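Long-range contacts in aldose 1-epimerase (Caenorhabditis elegans, PDB 1LUR), which probably interconverts the alpha and beta anomers of aldose sugars such as galactose: residues T26-L34 with L107-V115; M190-V198 with D238-K246. All coordinates share one frame; numbering follows the deposited sequence.

Contact 1. Residues T26-L34 with L107-V115; sequences TLLPFGATL and LGYRKWEVV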
ATOM      1  N   THR A  26      -5.200 -14.369  -2.202  1.00 33.93           N
ATOM      2  CA  THR A  26      -6.204 -14.615  -1.183  1.00 34.46           C
ATOM      3  C   THR A  26      -6.539 -13.287  -0.513  1.00 34.29           C
ATOM      4  O   THR A  26      -5.657 -12.608   0.008  1.00 34.64           O
ATOM      5  CB  THR A  26      -5.699 -15.609  -0.132  1.00 35.56           C
ATOM      6  OG1 THR A  26      -5.314 -16.829  -0.779  1.00 34.95           O
ATOM      7  CG2 THR A  26      -6.795 -15.910   0.876  1.00 36.37           C
ATOM      8  N   LEU A  27      -7.816 -12.923  -0.540  1.00 34.24           N
ATOM      9  CA  LEU A  27      -8.274 -11.677   0.058  1.00 34.03           C
ATOM     10  C   LEU A  27      -9.115 -11.913   1.311  1.00 34.94           C
ATOM     11  O   LEU A  27      -9.613 -13.016   1.543  1.00 35.78           O
ATOM     12  CB  LEU A  27      -9.092 -10.880  -0.954  1.00 33.23           C
ATOM     13  CG  LEU A  27      -8.421 -10.547  -2.291  1.00 33.14           C
ATOM     14  CD1 LEU A  27      -7.050  -9.938  -2.028  1.00 31.80           C
ATOM     15  CD2 LEU A  27      -8.286 -11.808  -3.143  1.00 33.69           C
ATOM     16  N   LEU A  28      -9.274 -10.859   2.104  1.00 33.74           N
ATOM     17  CA  LEU A  28     -10.048 -10.920   3.337  1.00 34.52           C
ATOM     18  C   LEU A  28     -10.936  -9.679   3.403  1.00 34.80           C
ATOM     19  O   LEU A  28     -10.451  -8.553   3.287  1.00 34.59           O
ATOM     20  CB  LEU A  28      -9.103 -10.957   4.542  1.00 34.76           C
ATOM     21  CG  LEU A  28      -9.688 -11.204   5.935  1.00 36.34           C
ATOM     22  CD1 LEU A  28     -10.317 -12.597   5.998  1.00 36.88           C
ATOM     23  CD2 LEU A  28      -8.577 -11.084   6.971  1.00 36.92           C
ATOM     24  N   PRO A  29     -12.251  -9.875   3.577  1.00 35.81           N
ATOM     25  CA  PRO A  29     -13.206  -8.765   3.656  1.00 35.89           C
ATOM     26  C   PRO A  29     -12.782  -7.720   4.679  1.00 35.02           C
ATOM     27  O   PRO A  29     -12.983  -6.518   4.478  1.00 34.06           O
ATOM     28  CB  PRO A  29     -14.506  -9.459   4.050  1.00 35.93           C
ATOM     29  CG  PRO A  29     -14.376 -10.798   3.395  1.00 36.37           C
ATOM     30  CD  PRO A  29     -12.945 -11.169   3.706  1.00 36.72           C
ATOM     31  N   PHE A  30     -12.192  -8.180   5.779  1.00 34.16           N
ATOM     32  CA  PHE A  30     -11.745  -7.267   6.820  1.00 33.09           C
ATOM     33  C   PHE A  30     -10.585  -6.432   6.306  1.00 31.64           C
ATOM     34  O   PHE A  30      -9.514  -6.955   5.989  1.00 30.39           O
ATOM     35  CB  PHE A  30     -11.308  -8.034   8.066  1.00 35.45           C
ATOM     36  CG  PHE A  30     -10.845  -7.148   9.181  1.00 36.78           C
ATOM     37  CD1 PHE A  30     -11.747  -6.327   9.852  1.00 37.77           C
ATOM     38  CD2 PHE A  30      -9.506  -7.111   9.543  1.00 37.80           C
ATOM     39  CE1 PHE A  30     -11.316  -5.480  10.871  1.00 39.32           C
ATOM     40  CE2 PHE A  30      -9.063  -6.267  10.559  1.00 38.53           C
ATOM     41  CZ  PHE A  30      -9.972  -5.449  11.224  1.00 39.02           C
ATOM     42  N   GLY A  31     -10.812  -5.126   6.222  1.00 30.80           N
ATOM     43  CA  GLY A  31      -9.784  -4.224   5.744  1.00 29.78           C
ATOM     44  C   GLY A  31      -9.483  -4.414   4.268  1.00 29.25           C
ATOM     45  O   GLY A  31      -8.472  -3.904   3.783  1.00 29.45           O
ATOM     46  N   ALA A  32     -10.355  -5.129   3.554  1.00 28.75           N
ATOM     47  CA  ALA A  32     -10.165  -5.384   2.119  1.00 27.90           C
ATOM     48  C   ALA A  32      -8.684  -5.691   1.929  1.00 28.41           C
ATOM     49  O   ALA A  32      -8.005  -5.098   1.087  1.00 27.12           O
ATOM     50  CB  ALA A  32     -10.565  -4.154   1.309  1.00 27.65           C
ATOM     51  N   THR A  33      -8.213  -6.638   2.731  1.00 27.04           N
ATOM     52  CA  THR A  33      -6.829  -7.095   2.755  1.00 29.43           C
ATOM     53  C   THR A  33      -6.331  -8.162   1.786  1.00 29.05           C
ATOM     54  O   THR A  33      -7.030  -9.126   1.481  1.00 29.70           O
ATOM     55  CB  THR A  33      -6.489  -7.615   4.172  1.00 30.30           C
ATOM     56  OG1 THR A  33      -6.802  -6.608   5.140  1.00 29.77           O
ATOM     57  CG2 THR A  33      -5.014  -7.987   4.274  1.00 30.84           C
ATOM     58  N   LEU A  34      -5.093  -7.982   1.330  1.00 31.20           N
ATOM     59  CA  LEU A  34      -4.454  -8.920   0.417  1.00 31.27           C
ATOM     60  C   LEU A  34      -3.741  -9.832   1.409  1.00 32.04           C
ATOM     61  O   LEU A  34      -2.666  -9.497   1.910  1.00 31.69           O
ATOM     62  CB  LEU A  34      -3.429  -8.218  -0.476  1.00 29.94           C
ATOM     63  CG  LEU A  34      -2.570  -9.142  -1.351  1.00 30.63           C
ATOM     64  CD1 LEU A  34      -3.468 -10.053  -2.188  1.00 29.85           C
ATOM     65  CD2 LEU A  34      -1.661  -8.303  -2.249  1.00 28.76           C
ATOM     66  N   LEU A 107     -10.378   2.678   7.223  1.00 24.75           N
ATOM     67  CA  LEU A 107     -10.837   1.609   6.342  1.00 26.03           C
ATOM     68  C   LEU A 107     -10.114   0.281   6.549  1.00 25.57           C
ATOM     69  O   LEU A 107     -10.713  -0.781   6.407  1.00 26.15           O
ATOM     70  CB  LEU A 107     -10.705   2.044   4.873  1.00 23.50           C
ATOM     71  CG  LEU A 107     -11.379   3.367   4.489  1.00 23.05           C
ATOM     72  CD1 LEU A 107     -11.261   3.576   2.983  1.00 21.15           C
ATOM     73  CD2 LEU A 107     -12.855   3.360   4.905  1.00 21.94           C
ATOM     74  N   GLY A 108      -8.832   0.339   6.889  1.00 25.75           N
ATOM     75  CA  GLY A 108      -8.079  -0.883   7.103  1.00 27.85           C
ATOM     76  C   GLY A 108      -8.560  -1.681   8.306  1.00 29.44           C
ATOM     77  O   GLY A 108      -8.278  -2.878   8.411  1.00 28.43           O
ATOM     78  N   TYR A 109      -9.292  -1.029   9.207  1.00 29.85           N
ATOM     79  CA  TYR A 109      -9.800  -1.702  10.403  1.00 32.94           C
ATOM     80  C   TYR A 109     -11.289  -1.980  10.362  1.00 33.59           C
ATOM     81  O   TYR A 109     -11.899  -2.245  11.396  1.00 34.06           O
ATOM     82  CB  TYR A 109      -9.490  -0.876  11.656  1.00 33.77           C
ATOM     83  CG  TYR A 109      -8.021  -0.784  11.962  1.00 33.62           C
ATOM     84  CD1 TYR A 109      -7.294  -1.919  12.307  1.00 34.85           C
ATOM     85  CD2 TYR A 109      -7.346   0.430  11.868  1.00 35.27           C
ATOM     86  CE1 TYR A 109      -5.925  -1.849  12.546  1.00 35.66           C
ATOM     87  CE2 TYR A 109      -5.979   0.510  12.105  1.00 34.34           C
ATOM     88  CZ  TYR A 109      -5.275  -0.636  12.441  1.00 35.71           C
ATOM     89  OH  TYR A 109      -3.916  -0.573  12.653  1.00 36.16           O
ATOM     90  N   ARG A 110     -11.880  -1.927   9.175  1.00 33.03           N
ATOM     91  CA  ARG A 110     -13.308  -2.181   9.069  1.00 34.23           C
ATOM     92  C   ARG A 110     -13.646  -3.359   8.165  1.00 34.32           C
ATOM     93  O   ARG A 110     -12.862  -3.737   7.300  1.00 34.93           O
ATOM     94  CB  ARG A 110     -14.013  -0.915   8.594  1.00 34.71           C
ATOM     95  CG  ARG A 110     -13.811   0.249   9.560  1.00 35.45           C
ATOM     96  CD  ARG A 110     -14.538   1.470   9.090  1.00 33.41           C
ATOM     97  NE  ARG A 110     -15.958   1.189   8.930  1.00 35.49           N
ATOM     98  CZ  ARG A 110     -16.811   1.998   8.317  1.00 34.33           C
ATOM     99  NH1 ARG A 110     -16.384   3.147   7.806  1.00 34.62           N
ATOM    100  NH2 ARG A 110     -18.088   1.654   8.207  1.00 35.68           N
ATOM    101  N   LYS A 111     -14.815  -3.946   8.394  1.00 34.76           N
ATOM    102  CA  LYS A 111     -15.278  -5.083   7.618  1.00 34.13           C
ATOM    103  C   LYS A 111     -15.984  -4.597   6.356  1.00 32.49           C
ATOM    104  O   LYS A 111     -17.061  -4.001   6.422  1.00 31.13           O
ATOM    105  CB  LYS A 111     -16.234  -5.933   8.462  1.00 38.92           C
ATOM    106  CG  LYS A 111     -15.698  -6.270   9.853  1.00 41.78           C
ATOM    107  CD  LYS A 111     -16.619  -7.232  10.602  1.00 46.29           C
ATOM    108  CE  LYS A 111     -16.516  -8.638  10.033  1.00 46.85           C
ATOM    109  NZ  LYS A 111     -15.123  -9.156  10.168  1.00 48.23           N
ATOM    110  N   TRP A 112     -15.365  -4.847   5.207  1.00 29.97           N
ATOM    111  CA  TRP A 112     -15.931  -4.435   3.928  1.00 27.70           C
ATOM    112  C   TRP A 112     -16.935  -5.469   3.423  1.00 30.21           C
ATOM    113  O   TRP A 112     -16.837  -6.648   3.756  1.00 30.22           O
ATOM    114  CB  TRP A 112     -14.831  -4.300   2.879  1.00 27.29           C
ATOM    115  CG  TRP A 112     -13.824  -3.236   3.144  1.00 24.38           C
ATOM    116  CD1 TRP A 112     -13.057  -3.084   4.265  1.00 24.57           C
ATOM    117  CD2 TRP A 112     -13.418  -2.213   2.233  1.00 22.96           C
ATOM    118  NE1 TRP A 112     -12.188  -2.022   4.102  1.00 22.35           N
ATOM    119  CE2 TRP A 112     -12.389  -1.474   2.862  1.00 23.05           C
ATOM    120  CE3 TRP A 112     -13.818  -1.851   0.942  1.00 21.36           C
ATOM    121  CZ2 TRP A 112     -11.757  -0.396   2.239  1.00 23.93           C
ATOM    122  CZ3 TRP A 112     -13.186  -0.774   0.323  1.00 24.58           C
ATOM    123  CH2 TRP A 112     -12.167  -0.063   0.974  1.00 23.57           C
ATOM    124  N   GLU A 113     -17.883  -5.019   2.608  1.00 30.92           N
ATOM    125  CA  GLU A 113     -18.903  -5.901   2.044  1.00 34.41           C
ATOM    126  C   GLU A 113     -18.366  -6.509   0.751  1.00 33.83           C
ATOM    127  O   GLU A 113     -17.595  -5.874   0.035  1.00 32.27           O
ATOM    128  CB  GLU A 113     -20.172  -5.110   1.713  1.00 37.39           C
ATOM    129  CG  GLU A 113     -20.914  -4.562   2.918  1.00 45.28           C
ATOM    130  CD  GLU A 113     -21.695  -5.634   3.648  1.00 49.41           C
ATOM    131  OE1 GLU A 113     -22.637  -6.189   3.044  1.00 52.65           O
ATOM    132  OE2 GLU A 113     -21.368  -5.927   4.819  1.00 52.13           O
ATOM    133  N   VAL A 114     -18.754  -7.745   0.466  1.00 32.68           N
ATOM    134  CA  VAL A 114     -18.307  -8.405  -0.749  1.00 32.78           C
ATOM    135  C   VAL A 114     -19.408  -8.116  -1.754  1.00 32.31           C
ATOM    136  O   VAL A 114     -20.519  -8.624  -1.618  1.00 32.91           O
ATOM    137  CB  VAL A 114     -18.180  -9.921  -0.562  1.00 34.12           C
ATOM    138  CG1 VAL A 114     -17.925 -10.582  -1.907  1.00 33.35           C
ATOM    139  CG2 VAL A 114     -17.053 -10.233   0.403  1.00 34.49           C
ATOM    140  N   VAL A 115     -19.116  -7.286  -2.747  1.00 29.54           N
ATOM    141  CA  VAL A 115     -20.120  -6.953  -3.747  1.00 29.74           C
ATOM    142  C   VAL A 115     -20.005  -7.762  -5.031  1.00 29.91           C
ATOM    143  O   VAL A 115     -20.920  -7.759  -5.853  1.00 31.22           O
ATOM    144  CB  VAL A 115     -20.089  -5.455  -4.095  1.00 30.89           C
ATOM    145  CG1 VAL A 115     -20.649  -4.647  -2.936  1.00 32.00           C
ATOM    146  CG2 VAL A 115     -18.665  -5.019  -4.404  1.00 32.11           C
TER

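Contact 2. Residues M190-V198 with D238-K246; sequences MEADEFVEV and DNDLVITKK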
HETATM    1  N   MSE A 190      13.697   2.012  -9.439  1.00 46.54           N
HETATM    2  CA  MSE A 190      12.557   2.912  -9.559  1.00 45.91           C
HETATM    3  C   MSE A 190      12.802   4.145 -10.402  1.00 45.19           C
HETATM    4  O   MSE A 190      13.888   4.725 -10.386  1.00 47.21           O
HETATM    5  CB  MSE A 190      12.115   3.383  -8.175  1.00 45.96           C
HETATM    6  CG  MSE A 190      10.885   2.708  -7.623  1.00 47.90           C
HETATM    7 SE   MSE A 190      10.070   3.849  -6.284  1.00 48.08          SE
HETATM    8  CE  MSE A 190       8.898   4.871  -7.431  1.00 45.06           C
ATOM      9  N   GLU A 191      11.774   4.555 -11.131  1.00 44.07           N
ATOM     10  CA  GLU A 191      11.874   5.731 -11.971  1.00 43.80           C
ATOM     11  C   GLU A 191      11.443   6.889 -11.069  1.00 42.55           C
ATOM     12  O   GLU A 191      10.346   7.431 -11.213  1.00 41.35           O
ATOM     13  CB  GLU A 191      10.929   5.618 -13.166  1.00 46.04           C
ATOM     14  CG  GLU A 191      11.118   4.359 -13.998  1.00 51.10           C
ATOM     15  CD  GLU A 191      12.559   4.146 -14.410  1.00 54.31           C
ATOM     16  OE1 GLU A 191      13.189   5.117 -14.883  1.00 56.20           O
ATOM     17  OE2 GLU A 191      13.057   3.006 -14.268  1.00 55.98           O
ATOM     18  N   ALA A 192      12.303   7.245 -10.121  1.00 41.37           N
ATOM     19  CA  ALA A 192      12.009   8.334  -9.193  1.00 40.42           C
ATOM     20  C   ALA A 192      13.197   9.278  -9.029  1.00 39.25           C
ATOM     21  O   ALA A 192      14.248   8.878  -8.542  1.00 40.30           O
ATOM     22  CB  ALA A 192      11.614   7.759  -7.840  1.00 39.70           C
ATOM     23  N   ASP A 193      13.019  10.533  -9.427  1.00 39.78           N
ATOM     24  CA  ASP A 193      14.091  11.525  -9.316  1.00 40.20           C
ATOM     25  C   ASP A 193      14.040  12.287  -7.998  1.00 40.99           C
ATOM     26  O   ASP A 193      15.043  12.866  -7.567  1.00 39.18           O
ATOM     27  CB  ASP A 193      14.013  12.534 -10.459  1.00 40.81           C
ATOM     28  CG  ASP A 193      14.258  11.905 -11.807  1.00 42.06           C
ATOM     29  OD1 ASP A 193      15.131  11.018 -11.891  1.00 42.97           O
ATOM     30  OD2 ASP A 193      13.588  12.304 -12.784  1.00 44.17           O
ATOM     31  N   GLU A 194      12.871  12.285  -7.364  1.00 39.31           N
ATOM     32  CA  GLU A 194      12.679  12.981  -6.096  1.00 38.08           C
ATOM     33  C   GLU A 194      11.974  12.153  -5.030  1.00 38.43           C
ATOM     34  O   GLU A 194      11.342  11.133  -5.328  1.00 36.96           O
ATOM     35  CB  GLU A 194      11.860  14.246  -6.331  1.00 38.28           C
ATOM     36  CG  GLU A 194      12.614  15.390  -6.943  1.00 40.15           C
ATOM     37  CD  GLU A 194      11.703  16.544  -7.284  1.00 42.10           C
ATOM     38  OE1 GLU A 194      12.144  17.703  -7.160  1.00 44.10           O
ATOM     39  OE2 GLU A 194      10.544  16.292  -7.684  1.00 44.35           O
ATOM     40  N   PHE A 195      12.087  12.600  -3.782  1.00 36.27           N
ATOM     41  CA  PHE A 195      11.449  11.913  -2.672  1.00 34.31           C
ATOM     42  C   PHE A 195      10.907  12.952  -1.699  1.00 33.44           C
ATOM     43  O   PHE A 195      11.358  14.101  -1.691  1.00 32.67           O
ATOM     44  CB  PHE A 195      12.411  10.938  -1.979  1.00 34.59           C
ATOM     45  CG  PHE A 195      13.464  11.589  -1.121  1.00 35.89           C
ATOM     46  CD1 PHE A 195      13.278  11.717   0.250  1.00 34.72           C
ATOM     47  CD2 PHE A 195      14.674  12.003  -1.675  1.00 37.48           C
ATOM     48  CE1 PHE A 195      14.285  12.242   1.066  1.00 37.71           C
ATOM     49  CE2 PHE A 195      15.689  12.530  -0.869  1.00 37.49           C
ATOM     50  CZ  PHE A 195      15.496  12.647   0.503  1.00 37.30           C
ATOM     51  N   VAL A 196       9.918  12.549  -0.909  1.00 30.73           N
ATOM     52  CA  VAL A 196       9.304  13.436   0.063  1.00 28.69           C
ATOM     53  C   VAL A 196      10.073  13.422   1.378  1.00 28.54           C
ATOM     54  O   VAL A 196      10.198  12.389   2.026  1.00 30.19           O
ATOM     55  CB  VAL A 196       7.832  13.022   0.313  1.00 29.83           C
ATOM     56  CG1 VAL A 196       7.196  13.913   1.373  1.00 29.83           C
ATOM     57  CG2 VAL A 196       7.058  13.112  -0.985  1.00 28.80           C
ATOM     58  N   GLU A 197      10.587  14.581   1.771  1.00 27.15           N
ATOM     59  CA  GLU A 197      11.343  14.696   3.010  1.00 29.42           C
ATOM     60  C   GLU A 197      10.445  14.509   4.237  1.00 29.60           C
ATOM     61  O   GLU A 197       9.310  14.981   4.267  1.00 30.12           O
ATOM     62  CB  GLU A 197      12.018  16.065   3.060  1.00 30.81           C
ATOM     63  CG  GLU A 197      12.767  16.366   4.338  1.00 33.20           C
ATOM     64  CD  GLU A 197      13.347  17.757   4.308  1.00 34.43           C
ATOM     65  OE1 GLU A 197      14.360  17.958   3.608  1.00 31.79           O
ATOM     66  OE2 GLU A 197      12.773  18.655   4.961  1.00 35.34           O
ATOM     67  N   VAL A 198      10.958  13.810   5.242  1.00 31.21           N
ATOM     68  CA  VAL A 198      10.205  13.564   6.469  1.00 31.85           C
ATOM     69  C   VAL A 198      11.070  13.895   7.673  1.00 33.79           C
ATOM     70  O   VAL A 198      12.298  13.932   7.571  1.00 33.88           O
ATOM     71  CB  VAL A 198       9.764  12.091   6.584  1.00 30.45           C
ATOM     72  CG1 VAL A 198       8.847  11.735   5.431  1.00 30.43           C
ATOM     73  CG2 VAL A 198      10.984  11.183   6.609  1.00 29.22           C
ATOM     74  N   ASP A 238      11.352   4.384   4.541  1.00 42.29           N
ATOM     75  CA  ASP A 238       9.958   4.613   4.914  1.00 41.61           C
ATOM     76  C   ASP A 238       9.612   6.009   4.434  1.00 40.39           C
ATOM     77  O   ASP A 238       9.242   6.881   5.224  1.00 42.26           O
ATOM     78  CB  ASP A 238       9.795   4.503   6.438  1.00 41.60           C
ATOM     79  CG  ASP A 238       8.371   4.766   6.901  1.00 43.63           C
ATOM     80  OD1 ASP A 238       7.430   4.561   6.103  1.00 40.75           O
ATOM     81  OD2 ASP A 238       8.190   5.159   8.075  1.00 43.55           O
ATOM     82  N   ASN A 239       9.741   6.208   3.125  1.00 39.44           N
ATOM     83  CA  ASN A 239       9.460   7.492   2.497  1.00 38.47           C
ATOM     84  C   ASN A 239       8.673   7.377   1.208  1.00 37.04           C
ATOM     85  O   ASN A 239       8.489   6.287   0.660  1.00 37.92           O
ATOM     86  CB  ASN A 239      10.768   8.213   2.157  1.00 39.81           C
ATOM     87  CG  ASN A 239      11.691   8.342   3.341  1.00 40.80           C
ATOM     88  OD1 ASN A 239      11.953   9.447   3.810  1.00 43.48           O
ATOM     89  ND2 ASN A 239      12.195   7.212   3.833  1.00 41.44           N
ATOM     90  N   ASP A 240       8.246   8.537   0.727  1.00 34.80           N
ATOM     91  CA  ASP A 240       7.481   8.683  -0.498  1.00 33.41           C
ATOM     92  C   ASP A 240       8.469   8.913  -1.644  1.00 34.67           C
ATOM     93  O   ASP A 240       9.276   9.841  -1.584  1.00 32.79           O
ATOM     94  CB  ASP A 240       6.592   9.925  -0.423  1.00 33.02           C
ATOM     95  CG  ASP A 240       5.313   9.712   0.359  1.00 31.56           C
ATOM     96  OD1 ASP A 240       5.261   8.841   1.254  1.00 32.82           O
ATOM     97  OD2 ASP A 240       4.356  10.458   0.074  1.00 33.19           O
ATOM     98  N   LEU A 241       8.414   8.079  -2.676  1.00 34.73           N
ATOM     99  CA  LEU A 241       9.312   8.240  -3.815  1.00 34.73           C
ATOM    100  C   LEU A 241       8.437   8.746  -4.959  1.00 34.85           C
ATOM    101  O   LEU A 241       7.546   8.036  -5.434  1.00 34.66           O
ATOM    102  CB  LEU A 241       9.985   6.907  -4.172  1.00 35.13           C
ATOM    103  CG  LEU A 241      11.309   6.595  -3.452  1.00 34.93           C
ATOM    104  CD1 LEU A 241      12.401   7.496  -3.995  1.00 36.74           C
ATOM    105  CD2 LEU A 241      11.166   6.784  -1.946  1.00 34.82           C
ATOM    106  N   VAL A 242       8.677   9.985  -5.384  1.00 33.99           N
ATOM    107  CA  VAL A 242       7.905  10.588  -6.463  1.00 34.46           C
ATOM    108  C   VAL A 242       8.237   9.997  -7.824  1.00 36.61           C
ATOM    109  O   VAL A 242       9.373  10.077  -8.292  1.00 34.76           O
ATOM    110  CB  VAL A 242       8.111  12.118  -6.512  1.00 34.10           C
ATOM    111  CG1 VAL A 242       7.181  12.742  -7.558  1.00 32.25           C
ATOM    112  CG2 VAL A 242       7.836  12.714  -5.146  1.00 34.28           C
ATOM    113  N   ILE A 243       7.222   9.414  -8.454  1.00 37.20           N
ATOM    114  CA  ILE A 243       7.365   8.795  -9.761  1.00 38.76           C
ATOM    115  C   ILE A 243       7.618   9.793 -10.883  1.00 40.13           C
ATOM    116  O   ILE A 243       6.873  10.761 -11.052  1.00 39.57           O
ATOM    117  CB  ILE A 243       6.105   7.991 -10.132  1.00 39.23           C
ATOM    118  CG1 ILE A 243       5.879   6.870  -9.116  1.00 39.10           C
ATOM    119  CG2 ILE A 243       6.244   7.435 -11.547  1.00 40.45           C
ATOM    120  CD1 ILE A 243       4.594   6.080  -9.354  1.00 39.25           C
ATOM    121  N   THR A 244       8.674   9.552 -11.652  1.00 40.57           N
ATOM    122  CA  THR A 244       9.006  10.432 -12.762  1.00 44.64           C
ATOM    123  C   THR A 244       8.080  10.039 -13.906  1.00 47.01           C
ATOM    124  O   THR A 244       8.248   8.981 -14.513  1.00 48.63           O
ATOM    125  CB  THR A 244      10.459  10.239 -13.238  1.00 44.05           C
ATOM    126  OG1 THR A 244      11.359  10.429 -12.141  1.00 44.37           O
ATOM    127  CG2 THR A 244      10.787  11.239 -14.338  1.00 44.45           C
ATOM    128  N   LYS A 245       7.092  10.875 -14.197  1.00 50.04           N
ATOM    129  CA  LYS A 245       6.170  10.564 -15.278  1.00 52.11           C
ATOM    130  C   LYS A 245       6.352  11.524 -16.445  1.00 55.45           C
ATOM    131  O   LYS A 245       6.481  12.737 -16.259  1.00 55.93           O
ATOM    132  CB  LYS A 245       4.720  10.597 -14.776  1.00 49.95           C
ATOM    133  CG  LYS A 245       4.399   9.491 -13.776  1.00 46.98           C
ATOM    134  CD  LYS A 245       2.909   9.411 -13.451  1.00 43.37           C
ATOM    135  CE  LYS A 245       2.633   8.282 -12.461  1.00 41.06           C
ATOM    136  NZ  LYS A 245       1.179   8.117 -12.167  1.00 35.68           N
ATOM    137  N   LYS A 246       6.378  10.965 -17.650  1.00 58.38           N
ATOM    138  CA  LYS A 246       6.544  11.762 -18.856  1.00 62.33           C
ATOM    139  C   LYS A 246       5.259  12.501 -19.187  1.00 64.43           C
ATOM    140  O   LYS A 246       4.336  12.571 -18.371  1.00 65.28           O
ATOM    141  CB  LYS A 246       6.947  10.867 -20.034  1.00 62.68           C
ATOM    142  CG  LYS A 246       8.423  10.492 -20.060  1.00 63.82           C
ATOM    143  CD  LYS A 246       8.859   9.788 -18.784  1.00 65.04           C
ATOM    144  CE  LYS A 246      10.370   9.600 -18.749  1.00 65.11           C
ATOM    145  NZ  LYS A 246      10.837   9.003 -17.465  1.00 65.17           N
TER
HETATM  146  O   HOH W   1      13.799   8.624 -12.842  1.00 40.27           O
HETATM  147  O   HOH W   2      10.827  11.957  -9.505  1.00 51.24           O

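Contact 1. Residues T26-L34 with L107-V115
Ala32 sets its methyl over one face of the Trp112 indole: CB stands 3.6 Å from the centroid of the five-membered ring, 13° off the ring normal, a CH-pi contact. At its edge the indole donates from NE1 to Leu107 O (3.0 Å), which lies near the ring plane and limits the ring's rotation. Gly31 N reaches Arg110 O at 2.7 Å, and Trp112 N reaches Pro29 O at 3.0 Å from above the carbonyl plane, 51° out of it; Ala32 N meets that oxygen from the opposite face. Packing is tight at Gly31, whose CA lies 3.3 Å from Gly108 O; a side chain there would collide with this oxygen. Phe30 is equally close: with CG anti to the backbone N (chi1 -180°), its CE1 comes to 3.3 Å from Tyr109 O, and Gly108 O lies over one ring face. With an alanine in place of Trp112, Ala32 CB would probably lose the ring beneath it and Leu107 O the indole N-H. On the looser, open side, exposed Lys111 sets CG at the Phe30 ring edge, 4.0 Å from CD1, and bends on toward a long, weak ion pair with Glu60; Pro29 CG and Val114 CG2 touch at 4.1 Å. The arrangement is a type II turn, Pro29 to Ala32, at the tip of the beta hairpin of strands 24-28 and 33-40, bridged once, Phe30 with Lys111, to the chain entering strand 113-118.

Contact 2. Residues M190-V198 with D238-K246
Two neighbouring antiparallel strands of a large sheet in the galactose mutarotase-like beta-sandwich fold, 194-198 and 238-243, make this contact, their axes 4.6 Å apart at closest approach. Val196 N donates to Asp240 O, and Val242 N to Glu194 O in a more bent bond (140° at the hydrogen). Between them Phe195 and Leu241 form a non-hydrogen-bonded pair with side chains on one face, where Phe195 CB lies 4.0 Å from Leu241 CD1. A chi1 of 74° puts Phe195 CG between the backbone N and the carbonyl carbon, and the ring meets Phe216 edge-to-face. The same leucine is packed by Ala192 and by the bent selenomethionine Met190, whose SE lies 3.7 Å from Leu241 CB, the two side chains crossing at a slant. Val196 and Asp240 lie side by side, pointing the same way, Val196 CG2 only 3.3 Å from Asp240 CB; the carboxylate beyond is taken up by His277 and Ser308 N, which fixes its rotation. The chain turns a corner at Asp193, where the ladder gives way to polar links. Thr244 N donates almost straight (175°) to Glu191 O at 2.7 Å, while the carboxylate of Glu191 forms a salt bridge with Arg257. Water bridges the corner, accepting from Asp193 N and donating to Val242 O. Asp193 OD1 pairs with Arg219 and accepts from a second water. The Thr244 hydroxyl proton has two weak alternatives, Asp193 OD2 at 3.0 Å and Glu191 O at 3.3 Å from Thr244 OG1.

From the N terminus, the chain first makes the hairpin of contact 1, and residues 107-115 return to its turn after a 72-residue excursion, closing that loop as the chain enters strand 113-118. Contact 2 opens only later and closes a shorter loop of 39 residues between 190-198 and 238-246. The two are therefore in series, neither nested nor crossed. Their centres are 28 Å apart, on opposite sides of the chain's centre. The nine-stranded sheet links them: strand 113-118 is its edge at contact 1, and strand 187-192 belongs to it at contact 2. Contact 1 ties this sheet to the N-terminal four-stranded one, contact 2 to the seven-stranded one.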